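Local structure of invasion-associated protein (Mycobacterium tuberculosis, 4LJ1) at residues Y54-A57 with G58-L61; Q6-D9 with V10-R14; K76-P79 with Q80-R83. The protein is an NlpC/p60-domain cell-wall protein that lacks catalytic activity and probably binds peptidoglycan. All blocks are in the same frame, centred on the assembly; numbering follows the deposited sequence. Where two conformers were deposited one is given.

In the fold
Contacts 1 and 2 are neighbours, with centres 9 Å apart. Contact 1 is the C-terminal end of helix 48-57 and the loop that follows; contact 2 is part of helix 5-16. The two helices meet directly. Arg-14 NH2 lies 2.9 Å from Tyr-54 O, a probable hydrogen bond, and in the loop Ala-59 CB is 3.4 Å from Ile-7 CG2. In catalytic NlpC/p60 relatives the helix matching 48-57 carries the nucleophilic cysteine at its N-terminal end; this protein is non-catalytic. Contact 3 runs from the end of strand 75-77 into the 3-10 turn after it. Its centre is about 21 Å from that of contact 1 and about 19 Å from that of contact 2; it touches neither.

Contact 1 of 3, residues Y54-A57 with G58-L61; sequences YAYA and GAGL
Tyr-56 O accepts two backbone N-H groups from the chain that follows it. Ala-59 N donates at 3.0 Å, and Leu-61 N adds a weak bond at 3.4 Å. Gly-60 N bonds to Ala-57 O at 2.9 Å inside the wider of these closures. The pair formed by Leu-61 to Tyr-56, the weak member, and Gly-60 to Ala-57 makes a Schellman motif, a common way to finish an alpha helix. It lies at the C-terminal end of the helix that carries Tyr-54 to Tyr-56. Gly-60 has the positive phi (76°) that the motif uses to reverse the chain, a conformation that glycine tolerates easily. One residue back, Gly-58 N donates to Ala-55 O at 3.0 Å. A type I beta turn runs from Ala-57 to Gly-60.

The motif brings the side chains of Tyr-56 and Leu-61 together, as is usual for its apolar pair. Leu-61 runs alongside Tyr-56. Leu-61 CD1 approaches Tyr-56 CD1 at 4.2 Å, obliquely to the ring. The first torsion of Leu-61 (-65°) keeps CG beside its backbone N, which directs the branch along the tyrosine. Ala-59 CB comes to the edge of the same ring, near its plane. Tyr-56 is buried. Its OH is hydrogen-bonded to Gly-85 O, which fixes the outer end of the ring. Val-11 of helix 5-16, Leu-63 and Val-131 also touch it. The backbone adds a C-H...O contact, with Ala-57 CA 3.4 Å from Leu-61 O.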
loop_
_atom_site.group_PDB
_atom_site.type_symbol
_atom_site.label_atom_id
_atom_site.label_comp_id
_atom_site.label_asym_id
_atom_site.label_seq_id
_atom_site.Cartn_x
_atom_site.Cartn_y
_atom_site.Cartn_z
ATOM N N TYR A 54 8.124 0.200 -0.685
ATOM C CA TYR A 54 8.934 1.358 -1.048
ATOM C C TYR A 54 8.491 2.592 -0.265
ATOM O O TYR A 54 9.298 3.325 0.316
ATOM C CB TYR A 54 8.832 1.630 -2.560
ATOM C CG TYR A 54 9.605 2.865 -2.977
ATOM C CD1 TYR A 54 10.992 2.877 -2.935
ATOM C CD2 TYR A 54 8.943 4.058 -3.319
ATOM C CE1 TYR A 54 11.703 4.019 -3.259
ATOM C CE2 TYR A 54 9.649 5.217 -3.629
ATOM C CZ TYR A 54 11.032 5.180 -3.610
ATOM O OH TYR A 54 11.761 6.316 -3.912
ATOM N N ALA A 55 7.188 2.847 -0.247
ATOM C CA ALA A 55 6.673 4.037 0.411
ATOM C C ALA A 55 7.035 4.023 1.895
ATOM O O ALA A 55 7.590 5.008 2.422
ATOM C CB ALA A 55 5.159 4.179 0.199
ATOM N N TYR A 56 6.726 2.928 2.578
ATOM C CA TYR A 56 6.900 2.864 4.032
ATOM C C TYR A 56 8.358 2.756 4.472
ATOM O O TYR A 56 8.650 3.033 5.638
ATOM C CB TYR A 56 5.985 1.797 4.688
ATOM C CG TYR A 56 4.738 2.461 5.244
ATOM C CD1 TYR A 56 4.850 3.281 6.372
ATOM C CD2 TYR A 56 3.479 2.350 4.642
ATOM C CE1 TYR A 56 3.757 3.966 6.873
ATOM C CE2 TYR A 56 2.371 3.045 5.151
ATOM C CZ TYR A 56 2.521 3.840 6.268
ATOM O OH TYR A 56 1.442 4.543 6.777
ATOM N N ALA A 57 9.295 2.412 3.578
ATOM C CA ALA A 57 10.710 2.505 3.912
ATOM C C ALA A 57 11.063 3.960 4.249
ATOM O O ALA A 57 12.028 4.191 4.974
ATOM C CB ALA A 57 11.556 1.965 2.777
ATOM N N GLY A 58 10.283 4.933 3.790
ATOM C CA GLY A 58 10.494 6.344 4.176
ATOM C C GLY A 58 10.344 6.620 5.659
ATOM O O GLY A 58 10.882 7.609 6.175
ATOM N N ALA A 59 9.624 5.748 6.350
ATOM C CA ALA A 59 9.425 5.795 7.791
ATOM C C ALA A 59 10.417 4.896 8.545
ATOM O O ALA A 59 10.311 4.726 9.750
ATOM C CB ALA A 59 7.989 5.407 8.126
ATOM N N GLY A 60 11.385 4.334 7.824
ATOM C CA GLY A 60 12.367 3.441 8.425
ATOM C C GLY A 60 11.815 2.059 8.704
ATOM O O GLY A 60 12.391 1.305 9.465
ATOM N N LEU A 61 10.696 1.716 8.066
ATOM C CA LEU A 61 9.988 0.477 8.319
ATOM C C LEU A 61 10.178 -0.489 7.164
ATOM O O LEU A 61 10.259 -0.099 6.014
ATOM C CB LEU A 61 8.493 0.753 8.544
ATOM C CG LEU A 61 8.134 1.575 9.776
ATOM C CD1 LEU A 61 6.625 1.730 9.817
ATOM C CD2 LEU A 61 8.668 0.955 11.060
#

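Contact 2 of 3, residues Q6-D9 with V10-R14; sequences QITD and VVIAR
The backbone N atoms of Val-10, Val-11, Ile-12 and Ala-13 donate in turn to the O atoms of Gln-6, Ile-7, Thr-8 and Asp-9, four successive i to i+4 bonds with N...O distances of 2.9 to 3.1 Å. The side chains then pack along the helix. Thr-8 and Ile-12 stand one turn apart on the same flank. Thr-8 CG2 meets Ile-12 CD1 at 3.9 Å. Thr-8 has chi1 -61°, which sets OG1 beside its own backbone N and CG2 anti to that N. The methyl is thereby presented to the isoleucine, while OG1 turns back and is hydrogen-bonded to Tyr-4 O.

This is a stretch of regular alpha helix, 5-16, which packs against helix 48-57 in the NlpC/p60 fold. Val-11 is the buried residue of the stretch, and its side chain rests on Ala-55 of that helix. Val-11 CG2 also lies 3.4 Å from Ile-7 O, and meets Ile-7 CG2 more loosely at 4.5 Å. Ile-7 itself touches Leu-132, and on the exposed side Asp-9 OD1 has a long, weak ion pair with Lys-84 NZ. Val-10 CG2 lies 3.6 Å from Gln-6 O. Ala-13 CB is close against Asp-9 O, at 3.3 Å.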
loop_
_atom_site.group_PDB
_atom_site.type_symbol
_atom_site.label_atom_id
_atom_site.label_comp_id
_atom_site.label_asym_id
_atom_site.label_seq_id
_atom_site.Cartn_x
_atom_site.Cartn_y
_atom_site.Cartn_z
ATOM N N GLN A 6 4.221 14.355 9.940
ATOM C CA GLN A 6 5.394 14.619 9.121
ATOM C C GLN A 6 5.887 13.350 8.429
ATOM O O GLN A 6 6.103 13.355 7.219
ATOM C CB GLN A 6 6.504 15.252 9.959
ATOM C CG GLN A 6 6.166 16.661 10.417
ATOM C CD GLN A 6 7.221 17.255 11.321
ATOM O OE1 GLN A 6 6.906 17.881 12.333
ATOM N NE2 GLN A 6 8.485 17.065 10.960
ATOM N N ILE A 7 6.046 12.269 9.182
ATOM C CA ILE A 7 6.528 11.006 8.608
ATOM C C ILE A 7 5.525 10.447 7.600
ATOM O O ILE A 7 5.901 9.957 6.534
ATOM C CB ILE A 7 6.799 9.951 9.698
ATOM C CG1 ILE A 7 7.961 10.378 10.593
ATOM C CG2 ILE A 7 7.113 8.603 9.077
ATOM C CD1 ILE A 7 7.944 9.694 11.943
ATOM N N THR A 8 4.247 10.531 7.936
ATOM C CA THR A 8 3.201 10.100 7.014
ATOM C C THR A 8 3.285 10.847 5.684
ATOM O O THR A 8 3.107 10.265 4.610
ATOM C CB THR A 8 1.798 10.292 7.610
ATOM O OG1 THR A 8 1.680 9.493 8.791
ATOM C CG2 THR A 8 0.736 9.864 6.598
ATOM N N ASP A 9 3.570 12.141 5.747
ATOM C CA ASP A 9 3.725 12.948 4.537
ATOM C C ASP A 9 4.932 12.483 3.700
ATOM O O ASP A 9 4.879 12.504 2.471
ATOM C CB ASP A 9 3.822 14.445 4.868
ATOM C CG ASP A 9 2.487 15.050 5.340
ATOM O OD1 ASP A 9 1.398 14.491 5.050
ATOM O OD2 ASP A 9 2.532 16.111 6.002
ATOM N N VAL A 10 6.010 12.064 4.351
ATOM C CA VAL A 10 7.170 11.509 3.647
ATOM C C VAL A 10 6.777 10.219 2.923
ATOM O O VAL A 10 7.121 10.018 1.766
ATOM C CB VAL A 10 8.365 11.251 4.614
ATOM C CG1 VAL A 10 9.452 10.432 3.942
ATOM C CG2 VAL A 10 8.924 12.576 5.153
ATOM N N VAL A 11 6.081 9.331 3.614
ATOM C CA VAL A 11 5.649 8.064 3.032
ATOM C C VAL A 11 4.753 8.306 1.819
ATOM O O VAL A 11 4.917 7.706 0.744
ATOM C CB VAL A 11 4.935 7.238 4.110
ATOM C CG1 VAL A 11 4.230 6.028 3.514
ATOM C CG2 VAL A 11 5.930 6.809 5.169
ATOM N N ILE A 12 3.805 9.218 1.977
ATOM C CA ILE A 12 2.911 9.526 0.878
ATOM C C ILE A 12 3.646 10.145 -0.309
ATOM O O ILE A 12 3.392 9.783 -1.466
ATOM C CB ILE A 12 1.726 10.407 1.348
ATOM C CG1 ILE A 12 0.746 9.576 2.196
ATOM C CG2 ILE A 12 0.992 11.013 0.147
ATOM C CD1 ILE A 12 -0.317 10.364 2.927
ATOM N N ALA A 13 4.548 11.085 -0.041
ATOM C CA ALA A 13 5.310 11.698 -1.121
ATOM C C ALA A 13 6.138 10.648 -1.862
ATOM O O ALA A 13 6.247 10.692 -3.071
ATOM C CB ALA A 13 6.220 12.781 -0.580
ATOM N N ARG A 14 6.717 9.694 -1.146
ATOM C CA ARG A 14 7.473 8.615 -1.814
ATOM C C ARG A 14 6.570 7.803 -2.730
ATOM O O ARG A 14 6.927 7.526 -3.868
ATOM C CB ARG A 14 8.105 7.693 -0.809
ATOM C CG ARG A 14 9.324 8.288 -0.143
ATOM C CD ARG A 14 9.759 7.479 1.064
ATOM N NE ARG A 14 10.265 6.165 0.693
ATOM C CZ ARG A 14 11.539 5.860 0.433
ATOM N NH1 ARG A 14 12.508 6.762 0.513
ATOM N NH2 ARG A 14 11.847 4.626 0.131
#

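Contact 3 of 3, residues K76-P79 with Q80-R83; sequences KVLP and QQAR
The flat side-chain amide of Gln-81 has one face turned to Leu-78. Leu-78 CB stands almost directly over this face, 4.1 Å from Gln-81 CD. Leu-78 CD1 lies on the same side, beyond the oxygen end of the group, at 3.9 Å from Gln-81 OE1. At the nitrogen end, Gln-81 NE2 is 3.8 Å from Leu-78 N, still on this side of the amide.

The two side chains are brought together by a 3-10 turn that leads out of strand 75-77. Two consecutive i to i+3 bonds define it. Gln-81 N donates to Leu-78 O at 2.9 Å and Ala-82 N to Pro-79 O at 3.1 Å. Such i to i+3 spacing is the mark of 3-10 winding. Pro-79 fits near the start of the turn, where its missing N-H costs no bond of this series.

Gln-81 takes a first torsion of -65°, with CG beside its backbone N, and its chain is extended beyond CG. This carries the amide back along the leucine, so that Gln-81 runs beside Leu-78 for its whole length. Nearer the backbone, Gln-81 CB lies 3.5 Å from Leu-78 O.

Strand 75-77 pairs antiparallel with 128-130, through backbone bonds of Val-77 with Leu-128. The turn stays close to that strand. Pro-79 and Ala-82 both touch Leu-128, and Gln-81 O accepts a hydrogen bond from Arg-130 NH2. Val-77 is buried and also packs on Arg-130. Its CG1, anti to the backbone N (chi1 170°), reaches to 3.7 Å from Gln-81 O.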
loop_
_atom_site.group_PDB
_atom_site.type_symbol
_atom_site.label_atom_id
_atom_site.label_comp_id
_atom_site.label_asym_id
_atom_site.label_seq_id
_atom_site.Cartn_x
_atom_site.Cartn_y
_atom_site.Cartn_z
ATOM N N LYS A 76 -5.647 -2.793 13.400
ATOM C CA LYS A 76 -6.870 -2.694 12.615
ATOM C C LYS A 76 -7.631 -1.420 12.923
ATOM O O LYS A 76 -7.814 -1.072 14.087
ATOM C CB LYS A 76 -7.778 -3.898 12.880
ATOM C CG LYS A 76 -7.108 -5.251 12.692
ATOM C CD LYS A 76 -6.620 -5.444 11.263
ATOM C CE LYS A 76 -6.126 -6.866 11.022
ATOM N NZ LYS A 76 -4.938 -7.254 11.843
ATOM N N VAL A 77 -8.104 -0.763 11.880
ATOM C CA VAL A 77 -8.810 0.520 11.934
ATOM C C VAL A 77 -10.123 0.376 11.139
ATOM O O VAL A 77 -10.118 -0.045 9.984
ATOM C CB VAL A 77 -7.945 1.575 11.153
ATOM C CG1 VAL A 77 -8.683 2.900 10.928
ATOM C CG2 VAL A 77 -6.599 1.778 11.853
ATOM N N LEU A 78 -11.250 0.741 11.722
ATOM C CA LEU A 78 -12.512 0.781 10.991
ATOM C C LEU A 78 -12.515 1.911 9.973
ATOM O O LEU A 78 -11.905 2.946 10.209
ATOM C CB LEU A 78 -13.698 0.941 11.960
ATOM C CG LEU A 78 -13.967 -0.288 12.840
ATOM C CD1 LEU A 78 -14.738 0.092 14.097
ATOM C CD2 LEU A 78 -14.691 -1.358 12.033
ATOM N N PRO A 79 -13.208 1.745 8.844
ATOM C CA PRO A 79 -13.206 2.794 7.818
ATOM C C PRO A 79 -13.602 4.192 8.299
ATOM O O PRO A 79 -13.042 5.181 7.844
ATOM C CB PRO A 79 -14.177 2.258 6.771
ATOM C CG PRO A 79 -14.036 0.763 6.882
ATOM C CD PRO A 79 -13.849 0.507 8.362
ATOM N N GLN A 80 -14.535 4.278 9.244
ATOM C CA GLN A 80 -14.953 5.582 9.740
ATOM C C GLN A 80 -13.896 6.314 10.559
ATOM O O GLN A 80 -14.050 7.491 10.887
ATOM C CB GLN A 80 -16.239 5.438 10.546
ATOM C CG GLN A 80 -17.486 5.253 9.686
ATOM C CD GLN A 80 -17.972 6.561 9.083
ATOM O OE1 GLN A 80 -18.380 7.488 9.801
ATOM N NE2 GLN A 80 -17.931 6.649 7.763
ATOM N N GLN A 81 -12.820 5.600 10.881
ATOM C CA GLN A 81 -11.703 6.103 11.666
ATOM C C GLN A 81 -10.427 6.220 10.798
ATOM O O GLN A 81 -9.344 6.509 11.308
ATOM C CB GLN A 81 -11.461 5.165 12.851
ATOM C CG GLN A 81 -12.624 5.138 13.844
ATOM C CD GLN A 81 -12.671 3.872 14.688
ATOM O OE1 GLN A 81 -13.674 3.602 15.365
ATOM N NE2 GLN A 81 -11.592 3.095 14.669
ATOM N N ALA A 82 -10.550 6.040 9.482
ATOM C CA ALA A 82 -9.388 6.039 8.569
ATOM C C ALA A 82 -8.666 7.373 8.569
ATOM O O ALA A 82 -9.282 8.430 8.701
ATOM C CB ALA A 82 -9.846 5.712 7.158
ATOM N N ARG A 83 -7.358 7.301 8.359
ATOM C CA ARG A 83 -6.480 8.466 8.249
ATOM C C ARG A 83 -5.543 8.266 7.077
ATOM O O ARG A 83 -5.168 7.141 6.764
ATOM C CB ARG A 83 -5.646 8.641 9.525
ATOM C CG ARG A 83 -6.460 9.019 10.746
ATOM C CD ARG A 83 -5.567 9.118 11.964
ATOM N NE ARG A 83 -6.355 9.230 13.181
ATOM C CZ ARG A 83 -5.848 9.142 14.400
ATOM N NH1 ARG A 83 -4.549 8.938 14.562
ATOM N NH2 ARG A 83 -6.642 9.255 15.454
#